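Local coordinates for uncharacterized protein (PDB 3TM8) that belongs to the HD-GYP family of cyclic-di-GMP phosphodiesterases and binds a pair of iron(III) ions, probably as a metal-dependent hydrolase, at residues T249-I261 with M274-A286. Residues are numbered along the deposited sequence; the frame is centred on the assembly and turned at random. Where two conformers were deposited one is given.
With FE (Fe (III) ion), chain E; FE (Fe (III) ion), chain D; PO4 (phosphate ion), chain C.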
loop_
_atom_site.group_PDB
_atom_site.type_symbol
_atom_site.label_atom_id
_atom_site.label_comp_id
_atom_site.label_asym_id
_atom_site.label_seq_id
_atom_site.Cartn_x
_atom_site.Cartn_y
_atom_site.Cartn_z
ATOM N N THR A 249 4.860 8.284 15.252
ATOM C CA THR A 249 3.521 7.947 14.784
ATOM C C THR A 249 3.553 6.726 13.862
ATOM O O THR A 249 2.676 5.863 13.921
ATOM C CB THR A 249 2.885 9.113 14.019
ATOM O OG1 THR A 249 2.712 10.228 14.903
ATOM C CG2 THR A 249 1.539 8.703 13.437
ATOM N N VAL A 250 4.565 6.664 13.000
ATOM C CA VAL A 250 4.716 5.550 12.070
ATOM C C VAL A 250 5.024 4.250 12.828
ATOM O O VAL A 250 4.432 3.202 12.553
ATOM C CB VAL A 250 5.806 5.878 11.030
ATOM C CG1 VAL A 250 6.098 4.673 10.157
ATOM C CG2 VAL A 250 5.373 7.083 10.186
ATOM N N ILE A 251 5.940 4.325 13.788
ATOM C CA ILE A 251 6.224 3.191 14.662
ATOM C C ILE A 251 4.955 2.739 15.381
ATOM O O ILE A 251 4.676 1.549 15.471
ATOM C CB ILE A 251 7.318 3.531 15.702
ATOM C CG1 ILE A 251 8.646 3.839 14.996
ATOM C CG2 ILE A 251 7.475 2.395 16.723
ATOM C CD1 ILE A 251 9.627 4.628 15.862
ATOM N N ASN A 252 4.185 3.693 15.899
ATOM C CA ASN A 252 2.938 3.347 16.575
ATOM C C ASN A 252 1.960 2.630 15.663
ATOM O O ASN A 252 1.326 1.666 16.068
ATOM C CB ASN A 252 2.259 4.590 17.142
ATOM C CG ASN A 252 3.029 5.199 18.290
ATOM O OD1 ASN A 252 3.928 4.569 18.855
ATOM N ND2 ASN A 252 2.678 6.431 18.650
ATOM N N ILE A 253 1.821 3.109 14.433
ATOM C CA ILE A 253 0.902 2.480 13.497
ATOM C C ILE A 253 1.371 1.063 13.136
ATOM O O ILE A 253 0.582 0.116 13.126
ATOM C CB ILE A 253 0.688 3.358 12.260
ATOM C CG1 ILE A 253 -0.123 4.601 12.648
ATOM C CG2 ILE A 253 -0.009 2.578 11.154
ATOM C CD1 ILE A 253 -0.090 5.700 11.594
ATOM N N ILE A 254 2.660 0.902 12.866
ATOM C CA ILE A 254 3.180 -0.427 12.571
ATOM C C ILE A 254 2.877 -1.405 13.716
ATOM O O ILE A 254 2.421 -2.538 13.485
ATOM C CB ILE A 254 4.689 -0.368 12.250
ATOM C CG1 ILE A 254 4.895 0.330 10.906
ATOM C CG2 ILE A 254 5.290 -1.771 12.224
ATOM C CD1 ILE A 254 6.332 0.708 10.622
ATOM N N GLY A 255 3.091 -0.954 14.949
ATOM C CA GLY A 255 2.937 -1.814 16.107
ATOM C C GLY A 255 1.527 -1.968 16.643
ATOM O O GLY A 255 1.233 -2.974 17.284
ATOM N N GLN A 256 0.658 -0.988 16.402
ATOM C CA GLN A 256 -0.655 -0.967 17.063
ATOM C C GLN A 256 -1.838 -1.204 16.128
ATOM O O GLN A 256 -2.988 -1.198 16.568
ATOM C CB GLN A 256 -0.878 0.360 17.809
ATOM C CG GLN A 256 0.152 0.682 18.866
ATOM C CD GLN A 256 -0.067 2.070 19.462
ATOM O OE1 GLN A 256 -1.026 2.762 19.117
ATOM N NE2 GLN A 256 0.823 2.480 20.357
ATOM N N HIS A 257 -1.577 -1.389 14.838
ATOM C CA HIS A 257 -2.674 -1.369 13.876
ATOM C C HIS A 257 -3.581 -2.600 13.934
ATOM O O HIS A 257 -4.621 -2.613 13.283
ATOM C CB HIS A 257 -2.139 -1.210 12.456
ATOM C CG HIS A 257 -1.483 -2.452 11.933
ATOM N ND1 HIS A 257 -0.131 -2.693 12.057
ATOM C CD2 HIS A 257 -2.004 -3.547 11.329
ATOM C CE1 HIS A 257 0.156 -3.875 11.531
ATOM N NE2 HIS A 257 -0.965 -4.414 11.087
ATOM N N GLU A 258 -3.179 -3.639 14.667
ATOM C CA GLU A 258 -4.047 -4.806 14.858
ATOM C C GLU A 258 -4.795 -4.738 16.186
ATOM O O GLU A 258 -5.530 -5.660 16.544
ATOM C CB GLU A 258 -3.261 -6.113 14.777
ATOM C CG GLU A 258 -2.615 -6.367 13.426
ATOM C CD GLU A 258 -3.606 -6.522 12.279
ATOM O OE1 GLU A 258 -4.835 -6.526 12.503
ATOM O OE2 GLU A 258 -3.139 -6.651 11.135
ATOM N N GLU A 259 -4.614 -3.650 16.926
ATOM C CA GLU A 259 -5.303 -3.497 18.195
ATOM C C GLU A 259 -6.751 -3.111 17.950
ATOM O O GLU A 259 -7.072 -2.464 16.954
ATOM C CB GLU A 259 -4.589 -2.477 19.082
ATOM C CG GLU A 259 -3.168 -2.886 19.444
ATOM C CD GLU A 259 -3.067 -4.347 19.876
ATOM O OE1 GLU A 259 -3.694 -4.721 20.894
ATOM O OE2 GLU A 259 -2.353 -5.123 19.204
ATOM N N THR A 260 -7.623 -3.532 18.862
ATOM C CA THR A 260 -9.050 -3.277 18.742
ATOM C C THR A 260 -9.495 -2.501 19.967
ATOM O O THR A 260 -8.833 -2.540 21.003
ATOM C CB THR A 260 -9.842 -4.595 18.631
ATOM O OG1 THR A 260 -9.601 -5.394 19.794
ATOM C CG2 THR A 260 -9.407 -5.372 17.400
ATOM N N ILE A 261 -10.609 -1.792 19.862
ATOM C CA ILE A 261 -10.932 -0.848 20.916
ATOM C C ILE A 261 -11.308 -1.554 22.212
ATOM O O ILE A 261 -11.231 -0.961 23.283
ATOM C CB ILE A 261 -11.983 0.213 20.485
ATOM C CG1 ILE A 261 -13.340 -0.424 20.165
ATOM C CG2 ILE A 261 -11.462 1.039 19.319
ATOM C CD1 ILE A 261 -14.440 0.598 19.869
ATOM N N MET A 274 -3.997 3.702 22.925
ATOM C CA MET A 274 -3.472 3.727 21.563
ATOM C C MET A 274 -3.280 5.117 20.988
ATOM O O MET A 274 -3.952 6.063 21.380
ATOM C CB MET A 274 -4.415 2.974 20.640
ATOM C CG MET A 274 -4.348 1.481 20.753
ATOM S SD MET A 274 -5.605 0.812 19.683
ATOM C CE MET A 274 -4.897 1.150 18.067
ATOM N N ASP A 275 -2.373 5.219 20.022
ATOM C CA ASP A 275 -2.263 6.410 19.198
ATOM C C ASP A 275 -3.570 6.500 18.410
ATOM O O ASP A 275 -3.952 5.546 17.734
ATOM C CB ASP A 275 -1.065 6.252 18.252
ATOM C CG ASP A 275 -0.779 7.493 17.437
ATOM O OD1 ASP A 275 -1.740 8.184 17.040
ATOM O OD2 ASP A 275 0.417 7.767 17.181
ATOM N N PRO A 276 -4.281 7.632 18.505
ATOM C CA PRO A 276 -5.556 7.755 17.790
ATOM C C PRO A 276 -5.415 7.483 16.290
ATOM O O PRO A 276 -6.342 6.961 15.670
ATOM C CB PRO A 276 -5.968 9.212 18.046
ATOM C CG PRO A 276 -4.715 9.904 18.482
ATOM C CD PRO A 276 -3.926 8.871 19.216
ATOM N N LEU A 277 -4.268 7.820 15.712
ATOM C CA LEU A 277 -4.085 7.574 14.287
ATOM C C LEU A 277 -3.983 6.077 13.977
ATOM O O LEU A 277 -4.376 5.637 12.895
ATOM C CB LEU A 277 -2.878 8.350 13.747
ATOM C CG LEU A 277 -3.026 9.877 13.818
ATOM C CD1 LEU A 277 -1.737 10.555 13.388
ATOM C CD2 LEU A 277 -4.194 10.354 12.964
ATOM N N ALA A 278 -3.471 5.296 14.928
ATOM C CA ALA A 278 -3.432 3.844 14.760
ATOM C C ALA A 278 -4.831 3.226 14.826
ATOM O O ALA A 278 -5.088 2.211 14.190
ATOM C CB ALA A 278 -2.498 3.184 15.774
ATOM N N VAL A 279 -5.731 3.828 15.602
ATOM C CA VAL A 279 -7.112 3.361 15.654
ATOM C C VAL A 279 -7.752 3.511 14.270
ATOM O O VAL A 279 -8.475 2.625 13.809
ATOM C CB VAL A 279 -7.938 4.124 16.716
ATOM C CG1 VAL A 279 -9.367 3.584 16.765
ATOM C CG2 VAL A 279 -7.269 4.015 18.072
ATOM N N LEU A 280 -7.462 4.630 13.610
ATOM C CA LEU A 280 -7.965 4.884 12.275
ATOM C C LEU A 280 -7.425 3.839 11.284
ATOM O O LEU A 280 -8.189 3.238 10.523
ATOM C CB LEU A 280 -7.580 6.310 11.864
ATOM C CG LEU A 280 -8.298 6.959 10.687
ATOM C CD1 LEU A 280 -8.140 8.472 10.708
ATOM C CD2 LEU A 280 -7.761 6.396 9.394
ATOM N N VAL A 281 -6.115 3.619 11.304
ATOM C CA VAL A 281 -5.517 2.631 10.412
ATOM C C VAL A 281 -6.048 1.228 10.706
ATOM O O VAL A 281 -6.263 0.436 9.787
ATOM C CB VAL A 281 -3.978 2.652 10.477
ATOM C CG1 VAL A 281 -3.393 1.545 9.610
ATOM C CG2 VAL A 281 -3.451 4.001 10.016
ATOM N N SER A 282 -6.255 0.917 11.982
ATOM C CA SER A 282 -6.817 -0.379 12.348
ATOM C C SER A 282 -8.176 -0.610 11.680
ATOM O O SER A 282 -8.436 -1.692 11.147
ATOM C CB SER A 282 -6.926 -0.529 13.862
ATOM O OG SER A 282 -7.533 -1.768 14.180
ATOM N N SER A 283 -9.039 0.401 11.710
ATOM C CA SER A 283 -10.345 0.306 11.066
ATOM C C SER A 283 -10.234 0.147 9.548
ATOM O O SER A 283 -10.889 -0.713 8.956
ATOM C CB SER A 283 -11.206 1.530 11.400
ATOM O OG SER A 283 -11.380 1.671 12.802
ATOM N N ALA A 284 -9.411 0.984 8.922
ATOM C CA ALA A 284 -9.221 0.929 7.480
ATOM C C ALA A 284 -8.628 -0.411 7.055
ATOM O O ALA A 284 -9.055 -1.003 6.059
ATOM C CB ALA A 284 -8.327 2.066 7.022
ATOM N N ASN A 285 -7.652 -0.894 7.819
ATOM C CA ASN A 285 -7.072 -2.188 7.536
ATOM C C ASN A 285 -8.086 -3.311 7.632
ATOM O O ASN A 285 -8.109 -4.201 6.786
ATOM C CB ASN A 285 -5.936 -2.491 8.491
ATOM C CG ASN A 285 -5.353 -3.828 8.229
ATOM O OD1 ASN A 285 -4.718 -4.020 7.201
ATOM N ND2 ASN A 285 -5.602 -4.787 9.114
ATOM N N ALA A 286 -8.907 -3.294 8.679
ATOM C CA ALA A 286 -9.846 -4.380 8.896
ATOM C C ALA A 286 -10.771 -4.493 7.692
ATOM O O ALA A 286 -11.122 -5.596 7.262
ATOM C CB ALA A 286 -10.635 -4.146 10.171
HETATM FE FE FE E . -1.441 -6.157 9.814
HETATM FE FE FE D . -2.866 -5.045 6.909
HETATM P P PO4 C . -3.360 -7.981 7.987
HETATM O O1 PO4 C . -3.556 -9.403 7.527
HETATM O O2 PO4 C . -3.538 -6.987 6.864
HETATM O O3 PO4 C . -4.453 -7.591 9.009
HETATM O O4 PO4 C . -2.036 -7.852 8.709
HETATM O O HOH W 1 1.363 10.187 16.975
HETATM O O HOH W 2 -6.784 -3.941 11.701
HETATM O O HOH W 3 -2.718 -5.063 8.876
#
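Ile-253 packs onto Ala-278 and Val-281 where helices 249-256 and 276-286 of the HD domain pack closely, the CA atoms of Ile-253 and Ala-278 being 4.7 Å apart and the short axes crossing at -43°. CG2 of Ile-253, anti to the backbone N, lies 3.9 Å from CG1 of Val-281, and Leu-196 of helix 190-202 covers the same valine. Further along, Ser-282 OG donates to Glu-259 O over 2.9 Å, tying the turn after the first helix to the second.

The partly exposed end is polar and hydrated. Asp-275 N-caps helix 276-286 through OD1, which accepts from Leu-277 N. Its OD2 takes a nearly straight bond (177°) from Asn-252 ND2 at 3.0 Å on the anti lone pair, the amide and carboxylate planes standing 72° apart; Gln-248 NE2 holds Asn-252 OD1. Water 1 joins OD2 to Thr-249 OG1. Gln-256, extended beyond CG, brings OE1 to Asp-275 N at 2.9 Å.

At the metal end, His-257 NE2 and Glu-258 OE2 bind one iron, whereas Asn-285 OD1 binds the other. His-257 ND1 donates to Ile-253 O, nearly in the ring plane, and weakly to Ile-254 O, which together help to hold the ring. Asp-204 and water 3 bridge the irons, while Asn-285 ND2 donates to O3 of a phosphate, probably from the crystallisation liquor, that spans both. The contact thus brings ligands from turn and helix to neighbouring irons, consistent with an HD-GYP phosphodiesterase centre.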